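Local coordinates for protein HTP-2 (Caenorhabditis elegans, PDB 4TZM), which is a HORMA domain protein of the meiotic chromosome axis that binds a closure motif of its partner HTP-3, at residues 39-43 against 97-101. Sequence-based numbering, arbitrary orientation.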
loop_
_atom_site.group_PDB
_atom_site.type_symbol
_atom_site.label_atom_id
_atom_site.label_comp_id
_atom_site.label_asym_id
_atom_site.label_seq_id
_atom_site.Cartn_x
_atom_site.Cartn_y
_atom_site.Cartn_z
ATOM N N SER A 39 -8.118 -6.745 7.673
ATOM C CA SER A 39 -7.075 -7.321 6.843
ATOM C C SER A 39 -7.471 -7.274 5.369
ATOM O O SER A 39 -6.639 -7.017 4.495
ATOM C CB SER A 39 -6.809 -8.761 7.278
ATOM O OG SER A 39 -5.629 -9.256 6.684
ATOM N N ASN A 40 -8.750 -7.519 5.098
ATOM C CA ASN A 40 -9.267 -7.395 3.744
ATOM C C ASN A 40 -9.135 -5.969 3.256
ATOM O O ASN A 40 -8.944 -5.725 2.065
ATOM C CB ASN A 40 -10.729 -7.838 3.672
ATOM C CG ASN A 40 -10.879 -9.343 3.725
ATOM O OD1 ASN A 40 -9.979 -10.070 3.319
ATOM N ND2 ASN A 40 -12.015 -9.817 4.228
ATOM N N PHE A 41 -9.237 -5.017 4.178
ATOM C CA PHE A 41 -9.084 -3.634 3.782
ATOM C C PHE A 41 -7.648 -3.332 3.343
ATOM O O PHE A 41 -7.440 -2.623 2.364
ATOM C CB PHE A 41 -9.491 -2.675 4.903
ATOM C CG PHE A 41 -9.177 -1.250 4.580
ATOM C CD1 PHE A 41 -10.030 -0.511 3.782
ATOM C CD2 PHE A 41 -7.999 -0.670 5.014
ATOM C CE1 PHE A 41 -9.730 0.792 3.449
ATOM C CE2 PHE A 41 -7.694 0.628 4.683
ATOM C CZ PHE A 41 -8.561 1.362 3.899
ATOM N N MET A 42 -6.661 -3.854 4.067
ATOM C CA MET A 42 -5.262 -3.594 3.724
ATOM C C MET A 42 -4.920 -4.164 2.347
ATOM O O MET A 42 -4.155 -3.568 1.590
ATOM C CB MET A 42 -4.318 -4.184 4.778
ATOM C CG MET A 42 -4.369 -3.503 6.141
ATOM S SD MET A 42 -4.154 -1.714 6.047
ATOM C CE MET A 42 -3.410 -1.376 7.631
ATOM N N ILE A 43 -5.491 -5.324 2.039
ATOM C CA ILE A 43 -5.325 -5.952 0.732
ATOM C C ILE A 43 -5.816 -5.030 -0.383
ATOM O O ILE A 43 -5.125 -4.834 -1.383
ATOM C CB ILE A 43 -6.074 -7.302 0.665
ATOM C CG1 ILE A 43 -5.558 -8.240 1.761
ATOM C CG2 ILE A 43 -5.923 -7.940 -0.705
ATOM C CD1 ILE A 43 -6.149 -9.628 1.725
ATOM N N GLY A 97 -0.717 -8.791 -0.015
ATOM C CA GLY A 97 -1.852 -8.475 0.830
ATOM C C GLY A 97 -2.364 -9.657 1.634
ATOM O O GLY A 97 -2.750 -9.499 2.793
ATOM N N ASP A 98 -2.374 -10.845 1.034
ATOM C CA ASP A 98 -2.862 -12.028 1.741
ATOM C C ASP A 98 -1.974 -12.355 2.933
ATOM O O ASP A 98 -2.421 -12.959 3.906
ATOM C CB ASP A 98 -2.948 -13.237 0.805
ATOM C CG ASP A 98 -4.189 -13.210 -0.072
ATOM O OD1 ASP A 98 -5.201 -12.605 0.338
ATOM O OD2 ASP A 98 -4.155 -13.799 -1.173
ATOM N N ALA A 99 -0.715 -11.939 2.857
ATOM C CA ALA A 99 0.233 -12.177 3.935
ATOM C C ALA A 99 -0.037 -11.313 5.175
ATOM O O ALA A 99 0.545 -11.558 6.230
ATOM C CB ALA A 99 1.652 -11.951 3.438
ATOM N N THR A 100 -0.911 -10.313 5.067
ATOM C CA THR A 100 -1.256 -9.529 6.255
ATOM C C THR A 100 -2.269 -10.280 7.115
ATOM O O THR A 100 -2.402 -9.999 8.305
ATOM C CB THR A 100 -1.824 -8.120 5.920
ATOM O OG1 THR A 100 -3.090 -8.237 5.260
ATOM C CG2 THR A 100 -0.860 -7.328 5.054
ATOM N N LYS A 101 -2.978 -11.234 6.517
ATOM C CA LYS A 101 -3.909 -12.065 7.278
ATOM C C LYS A 101 -3.141 -12.974 8.224
ATOM O O LYS A 101 -3.487 -13.106 9.398
ATOM C CB LYS A 101 -4.791 -12.894 6.351
ATOM C CG LYS A 101 -5.692 -12.046 5.487
ATOM C CD LYS A 101 -6.669 -12.877 4.702
ATOM C CE LYS A 101 -7.713 -11.980 4.079
ATOM N NZ LYS A 101 -8.518 -12.689 3.049
#
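Ser39 and Thr100 meet hydroxyl to hydroxyl between two nearly antiparallel helices, whose local axes run at 164° and come within 8.3 Å of each other. Ser39 OG donates a hydrogen bond to Thr100 OG1 over 3.1 Å, and Thr100 OG1 donates in turn to Gly97 O, in the turn before, at 2.8 Å. That second bond lies in the carbonyl plane, and Gly97 O also accepts from Thr100 N, so one carbonyl is gripped twice by the same residue. The first torsion of the threonine (chi1 66°) places OG1 between backbone N and carbonyl carbon, where it can reach back to Gly97 O. A valine in place of Thr100 would probably leave Ser39 OG without this acceptor and Gly97 O with the bond from the backbone N but not the hydroxyl one.

One turn along, the side chain of Ile43 sits as a knob in a hole formed by Gly97, Asp98, Thr100 and Lys101. Its CG1 branch rests on Gly97 O at 3.2 Å, while CD1 reaches on to Asp98 OD1. The backbones come close at Gly97, whose CA lies 4.3 Å from that of Ile43, consistent with the absence of a side chain there. Lys101, poorly ordered, lays its extended chain across the outer side: CG passes Ser39 OG, CE lies 3.7 Å from Ile43 CD1, and NZ makes a weak bond to Asn40 OD1.

Beyond this seam, Met42 and Ser39 touch His240 at the start of strand 240-248, and Phe41 packs on Val167 and Met171 of helix 164-185. The contact thus joins the beginning of helix 35-56 to the end of helix 84-102, an antiparallel helix pair within the alpha/beta HORMA fold, the fold shared with Mad2.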